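Local coordinates for SUBA (Escherichia coli, PDB 2IY9), which is the protease subunit of an AB5 toxin and cleaves the host endoplasmic reticulum chaperone BiP at a single site in its interdomain hinge, leading to cell death, at residues Asp187-Ser192 with Asn244-Ile249; Ser240-Asn245 with Leu311-Thr316. All coordinates share one frame; numbering follows the deposited sequence.

Interaction 1: Asp187-Ser192 with Asn244-Ile249; sequences DIRKLS and NNWVDI
Ile188 and Arg189 both lay carbon atoms against the indole of Trp246. The Ile188 methyl CG2 comes in above the plane of the indole, near its rim, 3.6 Å from Trp246 CE3. On the pyrrole part of the ring, Arg189 CG reaches Trp246 CD1 at 3.5 Å. The other branch of Ile188 passes the indole: with CG1 anti to the carbonyl carbon (chi1 -56°), CD1 ends 3.8 Å from Val247 CG2, the two side chains crossing at about a right angle. Farther out, the guanidinium of Arg189 lies with one face over the backbone N of Asn244. No hydrogen bond links the segments 187-192 and 244-249, which meet by packing alone.

The second shell fixes the arginine. Asp187 takes it side-on, OD1 receiving NE at 2.9 Å through its syn lone pair, while NH2 comes to OD2 from above the carboxylate plane. OD1 also accepts the backbone N of Arg189, closing an Asx turn, so one oxygen holds both the backbone N and NE of Arg189. A bend at chi3 (-63°) folds the chain back to that carboxylate, and NH1 has a second carboxylate partner, Asp313. Trp246 has further partners, stacking with His203 and forming a cation-pi contact with Arg196.

The contact joins two loops of the subtilisin-like domain, one following strand 176-180 and the other leading into strand 249-252, an edge strand of the parallel sheet, while Val247 packs on Ala219 of neighbouring strand 215-221.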
ATOM      1  N   ASP A 187       7.867 -14.397 -11.888  1.00 26.71           N
ATOM      2  CA  ASP A 187       7.479 -15.303 -10.802  1.00 26.40           C
ATOM      3  C   ASP A 187       8.488 -15.143  -9.663  1.00 26.41           C
ATOM      4  O   ASP A 187       9.658 -15.525  -9.798  1.00 25.87           O
ATOM      5  CB  ASP A 187       7.464 -16.748 -11.320  1.00 26.75           C
ATOM      6  CG  ASP A 187       7.032 -17.771 -10.269  1.00 27.53           C
ATOM      7  OD1 ASP A 187       7.114 -17.500  -9.046  1.00 27.00           O
ATOM      8  OD2 ASP A 187       6.630 -18.882 -10.684  1.00 26.76           O
ATOM      9  N   ILE A 188       8.023 -14.567  -8.549  1.00 26.31           N
ATOM     10  CA  ILE A 188       8.870 -14.272  -7.380  1.00 26.42           C
ATOM     11  C   ILE A 188       9.571 -15.524  -6.812  1.00 26.38           C
ATOM     12  O   ILE A 188      10.657 -15.431  -6.239  1.00 25.30           O
ATOM     13  CB  ILE A 188       8.063 -13.563  -6.257  1.00 26.13           C
ATOM     14  CG1 ILE A 188       7.404 -12.285  -6.799  1.00 26.15           C
ATOM     15  CG2 ILE A 188       8.981 -13.208  -5.060  1.00 27.48           C
ATOM     16  CD1 ILE A 188       6.180 -11.841  -6.014  1.00 26.71           C
ATOM     17  N   ARG A 189       8.939 -16.684  -6.980  1.00 27.07           N
ATOM     18  CA  ARG A 189       9.525 -17.946  -6.537  1.00 27.96           C
ATOM     19  C   ARG A 189      10.824 -18.298  -7.281  1.00 28.87           C
ATOM     20  O   ARG A 189      11.676 -18.985  -6.734  1.00 29.46           O
ATOM     21  CB  ARG A 189       8.512 -19.088  -6.647  1.00 27.68           C
ATOM     22  CG  ARG A 189       7.288 -18.910  -5.738  1.00 27.18           C
ATOM     23  CD  ARG A 189       6.117 -19.773  -6.163  1.00 27.30           C
ATOM     24  NE  ARG A 189       5.635 -19.423  -7.497  1.00 28.78           N
ATOM     25  CZ  ARG A 189       4.452 -19.776  -8.002  1.00 28.07           C
ATOM     26  NH1 ARG A 189       3.598 -20.492  -7.282  1.00 28.32           N
ATOM     27  NH2 ARG A 189       4.120 -19.394  -9.233  1.00 26.95           N
ATOM     28  N   LYS A 190      10.978 -17.802  -8.505  1.00 29.88           N
ATOM     29  CA  LYS A 190      12.135 -18.114  -9.354  1.00 30.85           C
ATOM     30  C   LYS A 190      13.192 -17.010  -9.429  1.00 31.49           C
ATOM     31  O   LYS A 190      14.294 -17.233  -9.937  1.00 31.11           O
ATOM     32  CB  LYS A 190      11.676 -18.418 -10.770  1.00 31.17           C
ATOM     33  CG  LYS A 190      10.680 -19.570 -10.885  1.00 33.10           C
ATOM     34  CD  LYS A 190      10.286 -19.744 -12.346  1.00 38.73           C
ATOM     35  CE  LYS A 190       9.613 -18.489 -12.899  1.00 40.85           C
ATOM     36  NZ  LYS A 190       9.720 -18.282 -14.382  1.00 42.96           N
ATOM     37  N   LEU A 191      12.845 -15.815  -8.960  1.00 31.85           N
ATOM     38  CA  LEU A 191      13.790 -14.719  -8.902  1.00 32.27           C
ATOM     39  C   LEU A 191      14.882 -15.045  -7.899  1.00 32.74           C
ATOM     40  O   LEU A 191      14.650 -15.788  -6.941  1.00 33.12           O
ATOM     41  CB  LEU A 191      13.079 -13.436  -8.462  1.00 32.21           C
ATOM     42  CG  LEU A 191      12.177 -12.716  -9.465  1.00 32.12           C
ATOM     43  CD1 LEU A 191      11.608 -11.473  -8.800  1.00 31.75           C
ATOM     44  CD2 LEU A 191      12.945 -12.335 -10.726  1.00 32.30           C
ATOM     45  N   SER A 192      16.069 -14.487  -8.115  1.00 33.06           N
ATOM     46  CA  SER A 192      17.129 -14.574  -7.117  1.00 33.52           C
ATOM     47  C   SER A 192      16.893 -13.515  -6.037  1.00 33.42           C
ATOM     48  O   SER A 192      16.110 -12.583  -6.233  1.00 33.34           O
ATOM     49  CB  SER A 192      18.502 -14.391  -7.767  1.00 33.49           C
ATOM     50  OG  SER A 192      18.685 -13.057  -8.199  1.00 34.67           O
ATOM     51  N   ASN A 244       2.457 -17.802  -5.316  1.00 26.45           N
ATOM     52  CA  ASN A 244       1.914 -18.302  -4.069  1.00 26.95           C
ATOM     53  C   ASN A 244       2.986 -18.277  -2.977  1.00 26.96           C
ATOM     54  O   ASN A 244       4.145 -18.621  -3.228  1.00 26.84           O
ATOM     55  CB  ASN A 244       1.360 -19.711  -4.265  1.00 27.37           C
ATOM     56  CG  ASN A 244       0.579 -20.193  -3.070  1.00 29.19           C
ATOM     57  OD1 ASN A 244       1.154 -20.581  -2.057  1.00 31.55           O
ATOM     58  ND2 ASN A 244      -0.738 -20.165  -3.176  1.00 31.62           N
ATOM     59  N   ASN A 245       2.588 -17.835  -1.785  1.00 26.74           N
ATOM     60  CA  ASN A 245       3.484 -17.669  -0.621  1.00 26.56           C
ATOM     61  C   ASN A 245       4.403 -16.427  -0.659  1.00 25.61           C
ATOM     62  O   ASN A 245       5.165 -16.181   0.286  1.00 24.87           O
ATOM     63  CB  ASN A 245       4.299 -18.944  -0.344  1.00 27.58           C
ATOM     64  CG  ASN A 245       4.542 -19.168   1.138  1.00 30.16           C
ATOM     65  OD1 ASN A 245       5.618 -19.624   1.542  1.00 33.89           O
ATOM     66  ND2 ASN A 245       3.543 -18.852   1.959  1.00 32.98           N
ATOM     67  N   TRP A 246       4.322 -15.654  -1.747  1.00 24.56           N
ATOM     68  CA  TRP A 246       5.052 -14.388  -1.864  1.00 24.40           C
ATOM     69  C   TRP A 246       4.128 -13.183  -2.120  1.00 23.99           C
ATOM     70  O   TRP A 246       4.604 -12.056  -2.251  1.00 23.60           O
ATOM     71  CB  TRP A 246       6.114 -14.474  -2.964  1.00 24.36           C
ATOM     72  CG  TRP A 246       7.174 -15.483  -2.679  1.00 24.36           C
ATOM     73  CD1 TRP A 246       7.124 -16.829  -2.934  1.00 24.87           C
ATOM     74  CD2 TRP A 246       8.448 -15.231  -2.078  1.00 24.30           C
ATOM     75  NE1 TRP A 246       8.300 -17.430  -2.532  1.00 24.47           N
ATOM     76  CE2 TRP A 246       9.128 -16.472  -2.003  1.00 24.34           C
ATOM     77  CE3 TRP A 246       9.079 -14.079  -1.586  1.00 23.78           C
ATOM     78  CZ2 TRP A 246      10.409 -16.591  -1.450  1.00 24.40           C
ATOM     79  CZ3 TRP A 246      10.364 -14.195  -1.050  1.00 24.78           C
ATOM     80  CH2 TRP A 246      11.014 -15.447  -0.993  1.00 24.43           C
ATOM     81  N   VAL A 247       2.820 -13.442  -2.183  1.00 23.43           N
ATOM     82  CA  VAL A 247       1.801 -12.416  -2.421  1.00 23.39           C
ATOM     83  C   VAL A 247       0.615 -12.733  -1.504  1.00 23.23           C
ATOM     84  O   VAL A 247       0.110 -13.861  -1.515  1.00 23.05           O
ATOM     85  CB  VAL A 247       1.326 -12.418  -3.909  1.00 23.35           C
ATOM     86  CG1 VAL A 247       0.219 -11.388  -4.137  1.00 23.18           C
ATOM     87  CG2 VAL A 247       2.519 -12.193  -4.889  1.00 22.76           C
ATOM     88  N   ASP A 248       0.175 -11.748  -0.718  1.00 22.84           N
ATOM     89  CA  ASP A 248      -0.941 -11.952   0.225  1.00 23.00           C
ATOM     90  C   ASP A 248      -2.329 -11.693  -0.373  1.00 22.96           C
ATOM     91  O   ASP A 248      -3.304 -12.365  -0.017  1.00 22.85           O
ATOM     92  CB  ASP A 248      -0.745 -11.089   1.479  1.00 23.09           C
ATOM     93  CG  ASP A 248       0.511 -11.465   2.249  1.00 23.24           C
ATOM     94  OD1 ASP A 248       0.597 -12.615   2.733  1.00 25.99           O
ATOM     95  OD2 ASP A 248       1.423 -10.619   2.350  1.00 22.74           O
ATOM     96  N   ILE A 249      -2.405 -10.719  -1.278  1.00 22.57           N
ATOM     97  CA  ILE A 249      -3.676 -10.260  -1.839  1.00 22.56           C
ATOM     98  C   ILE A 249      -3.421  -9.596  -3.191  1.00 22.73           C
ATOM     99  O   ILE A 249      -2.339  -9.031  -3.430  1.00 22.72           O
ATOM    100  CB  ILE A 249      -4.396  -9.259  -0.873  1.00 22.64           C
ATOM    101  CG1 ILE A 249      -5.887  -9.120  -1.218  1.00 23.54           C
ATOM    102  CG2 ILE A 249      -3.684  -7.888  -0.848  1.00 22.11           C
ATOM    103  CD1 ILE A 249      -6.704  -8.385  -0.147  1.00 22.93           C
TER

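Interaction 2: Ser240-Asn245 with Leu311-Thr316; sequences SRFGNN and LVDKVT
The carboxamide of Asn244 is directed into the turn 311-316, where ND2 donates to Val312 O at 2.6 Å in a short, nearly straight bond (164°). That oxygen lies close to the amide plane, and CG anti to the backbone N (chi1 -170°) carries the amide across to it. Val312 CG1 lies against ND2. Behind the side chain, two backbone bonds fasten the same strip: Gly243 N donates to Lys314 O at 2.9 Å and Asn244 N to Asp313 O at 3.0 Å, both from above the carbonyl planes. Three successive carbonyls of the turn are thereby engaged.

Phe242 stands beside these bonds. Its CB lies 3.8 Å from Lys314 O and near Lys314 CB, and the ring lies obliquely past Lys314 CA and the Asp313 carboxylate, whose plane is turned 57° from that of the ring; the carboxylate itself is paired with Arg189. At the other end Thr316 OG1 accepts Asn245 N at 3.0 Å and is also hydrogen-bonded to Val247 O.

Gly243 has backbone angles at which a CB would press on the preceding carbonyl oxygen. Residues 312-314 have helical angles, and Leu311 O accepts from both Lys314 N and Val315 N. This is loop-to-turn docking within the subtilase domain, away from the charge relay residues: the connection between strands 215-221 and 249-252 is bonded to the turn of the small antiparallel pair 306-307 and 319-320.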
ATOM      1  N   SER A 240       2.147  -7.499 -13.235  1.00 25.67           N
ATOM      2  CA  SER A 240       2.320  -7.841 -11.821  1.00 25.43           C
ATOM      3  C   SER A 240       3.262  -9.017 -11.648  1.00 25.18           C
ATOM      4  O   SER A 240       3.102 -10.046 -12.294  1.00 25.34           O
ATOM      5  CB  SER A 240       0.977  -8.189 -11.174  1.00 25.61           C
ATOM      6  OG  SER A 240       1.138  -8.458  -9.787  1.00 24.93           O
ATOM      7  N   ARG A 241       4.233  -8.869 -10.758  1.00 24.67           N
ATOM      8  CA  ARG A 241       4.919 -10.035 -10.211  1.00 24.72           C
ATOM      9  C   ARG A 241       3.908 -10.897  -9.447  1.00 24.81           C
ATOM     10  O   ARG A 241       2.814 -10.420  -9.078  1.00 24.61           O
ATOM     11  CB  ARG A 241       6.070  -9.610  -9.308  1.00 24.62           C
ATOM     12  CG  ARG A 241       7.262  -9.156 -10.087  1.00 25.15           C
ATOM     13  CD  ARG A 241       8.463  -8.877  -9.210  1.00 25.40           C
ATOM     14  NE  ARG A 241       9.615  -8.581 -10.057  1.00 25.56           N
ATOM     15  CZ  ARG A 241      10.817  -8.239  -9.622  1.00 25.79           C
ATOM     16  NH1 ARG A 241      11.069  -8.146  -8.320  1.00 25.06           N
ATOM     17  NH2 ARG A 241      11.778  -7.994 -10.503  1.00 25.60           N
ATOM     18  N   PHE A 242       4.250 -12.166  -9.235  1.00 24.26           N
ATOM     19  CA  PHE A 242       3.302 -13.120  -8.669  1.00 24.26           C
ATOM     20  C   PHE A 242       4.004 -14.297  -7.995  1.00 24.68           C
ATOM     21  O   PHE A 242       5.220 -14.479  -8.119  1.00 23.67           O
ATOM     22  CB  PHE A 242       2.337 -13.641  -9.752  1.00 24.32           C
ATOM     23  CG  PHE A 242       2.996 -14.518 -10.798  1.00 25.21           C
ATOM     24  CD1 PHE A 242       3.059 -15.906 -10.632  1.00 26.03           C
ATOM     25  CD2 PHE A 242       3.535 -13.961 -11.946  1.00 26.17           C
ATOM     26  CE1 PHE A 242       3.674 -16.727 -11.597  1.00 27.03           C
ATOM     27  CE2 PHE A 242       4.134 -14.772 -12.933  1.00 25.65           C
ATOM     28  CZ  PHE A 242       4.210 -16.152 -12.754  1.00 24.76           C
ATOM     29  N   GLY A 243       3.216 -15.095  -7.283  1.00 24.81           N
ATOM     30  CA  GLY A 243       3.730 -16.330  -6.715  1.00 25.54           C
ATOM     31  C   GLY A 243       3.108 -16.643  -5.384  1.00 26.01           C
ATOM     32  O   GLY A 243       3.207 -15.853  -4.440  1.00 25.47           O
ATOM     33  N   ASN A 244       2.457 -17.802  -5.316  1.00 26.45           N
ATOM     34  CA  ASN A 244       1.914 -18.302  -4.069  1.00 26.95           C
ATOM     35  C   ASN A 244       2.986 -18.277  -2.977  1.00 26.96           C
ATOM     36  O   ASN A 244       4.145 -18.621  -3.228  1.00 26.84           O
ATOM     37  CB  ASN A 244       1.360 -19.711  -4.265  1.00 27.37           C
ATOM     38  CG  ASN A 244       0.579 -20.193  -3.070  1.00 29.19           C
ATOM     39  OD1 ASN A 244       1.154 -20.581  -2.057  1.00 31.55           O
ATOM     40  ND2 ASN A 244      -0.738 -20.165  -3.176  1.00 31.62           N
ATOM     41  N   ASN A 245       2.588 -17.835  -1.785  1.00 26.74           N
ATOM     42  CA  ASN A 245       3.484 -17.669  -0.621  1.00 26.56           C
ATOM     43  C   ASN A 245       4.403 -16.427  -0.659  1.00 25.61           C
ATOM     44  O   ASN A 245       5.165 -16.181   0.286  1.00 24.87           O
ATOM     45  CB  ASN A 245       4.299 -18.944  -0.344  1.00 27.58           C
ATOM     46  CG  ASN A 245       4.542 -19.168   1.138  1.00 30.16           C
ATOM     47  OD1 ASN A 245       5.618 -19.624   1.542  1.00 33.89           O
ATOM     48  ND2 ASN A 245       3.543 -18.852   1.959  1.00 32.98           N
ATOM     49  N   LEU A 311      -6.640 -18.366  -9.104  1.00 28.29           N
ATOM     50  CA  LEU A 311      -5.535 -17.468  -8.736  1.00 28.34           C
ATOM     51  C   LEU A 311      -4.588 -18.026  -7.670  1.00 28.34           C
ATOM     52  O   LEU A 311      -3.647 -17.350  -7.261  1.00 28.33           O
ATOM     53  CB  LEU A 311      -6.087 -16.106  -8.276  1.00 28.28           C
ATOM     54  CG  LEU A 311      -6.811 -15.275  -9.346  1.00 28.91           C
ATOM     55  CD1 LEU A 311      -7.386 -13.993  -8.753  1.00 28.35           C
ATOM     56  CD2 LEU A 311      -5.900 -14.950 -10.517  1.00 29.44           C
ATOM     57  N   VAL A 312      -4.816 -19.265  -7.239  1.00 28.08           N
ATOM     58  CA  VAL A 312      -4.012 -19.838  -6.154  1.00 28.16           C
ATOM     59  C   VAL A 312      -2.502 -19.918  -6.482  1.00 27.89           C
ATOM     60  O   VAL A 312      -1.676 -19.679  -5.606  1.00 27.92           O
ATOM     61  CB  VAL A 312      -4.599 -21.182  -5.651  1.00 28.00           C
ATOM     62  CG1 VAL A 312      -3.699 -21.819  -4.584  1.00 29.29           C
ATOM     63  CG2 VAL A 312      -6.009 -20.945  -5.078  1.00 28.76           C
ATOM     64  N   ASP A 313      -2.134 -20.208  -7.732  1.00 27.58           N
ATOM     65  CA  ASP A 313      -0.700 -20.223  -8.090  1.00 27.60           C
ATOM     66  C   ASP A 313      -0.037 -18.846  -8.003  1.00 27.28           C
ATOM     67  O   ASP A 313       1.169 -18.761  -7.804  1.00 26.81           O
ATOM     68  CB  ASP A 313      -0.436 -20.804  -9.486  1.00 27.64           C
ATOM     69  CG  ASP A 313       1.060 -20.935  -9.784  1.00 29.18           C
ATOM     70  OD1 ASP A 313       1.738 -21.718  -9.085  1.00 30.14           O
ATOM     71  OD2 ASP A 313       1.567 -20.234 -10.688  1.00 31.49           O
ATOM     72  N   LYS A 314      -0.839 -17.788  -8.154  1.00 26.97           N
ATOM     73  CA  LYS A 314      -0.355 -16.417  -8.279  1.00 27.32           C
ATOM     74  C   LYS A 314      -0.406 -15.662  -6.941  1.00 26.35           C
ATOM     75  O   LYS A 314       0.412 -14.775  -6.694  1.00 25.69           O
ATOM     76  CB  LYS A 314      -1.182 -15.659  -9.337  1.00 27.32           C
ATOM     77  CG  LYS A 314      -1.146 -16.280 -10.763  1.00 28.77           C
ATOM     78  CD  LYS A 314      -1.566 -15.289 -11.867  1.00 29.67           C
ATOM     79  CE  LYS A 314      -3.085 -15.338 -12.148  1.00 32.62           C
ATOM     80  NZ  LYS A 314      -3.618 -14.449 -13.270  1.00 28.22           N
ATOM     81  N   VAL A 315      -1.358 -16.039  -6.083  1.00 26.04           N
ATOM     82  CA  VAL A 315      -1.648 -15.322  -4.840  1.00 26.11           C
ATOM     83  C   VAL A 315      -2.019 -16.344  -3.771  1.00 26.25           C
ATOM     84  O   VAL A 315      -2.798 -17.270  -4.033  1.00 25.76           O
ATOM     85  CB  VAL A 315      -2.867 -14.359  -5.018  1.00 26.09           C
ATOM     86  CG1 VAL A 315      -3.212 -13.644  -3.698  1.00 26.55           C
ATOM     87  CG2 VAL A 315      -2.628 -13.346  -6.130  1.00 26.38           C
ATOM     88  N   THR A 316      -1.479 -16.172  -2.564  1.00 26.28           N
ATOM     89  CA  THR A 316      -1.858 -17.034  -1.447  1.00 26.67           C
ATOM     90  C   THR A 316      -3.371 -17.079  -1.330  1.00 26.23           C
ATOM     91  O   THR A 316      -4.044 -16.041  -1.228  1.00 26.15           O
ATOM     92  CB  THR A 316      -1.203 -16.599  -0.118  1.00 26.85           C
ATOM     93  OG1 THR A 316       0.213 -16.721  -0.253  1.00 26.83           O
ATOM     94  CG2 THR A 316      -1.672 -17.490   1.059  1.00 27.81           C
TER

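Interactions 1 and 2 lie with their centres about 6 Å apart, on the same side of the chain's centre and about 17 Å from it. They share Asn244 and Asn245, so the loop between strands 215-221 and 249-252 runs from one contact into the other. Along the chain, 187-192 comes first, 240-249 next and 311-316 last. The outer two loops are tied directly by Arg189 and Asp313, and a probable hydrogen bond runs from Ile188 N to Phe242 O. Together they join the edge of the parallel sheet formed by strand 249-252 to the short antiparallel pair 306-307 and 319-320, away from the charge relay residues.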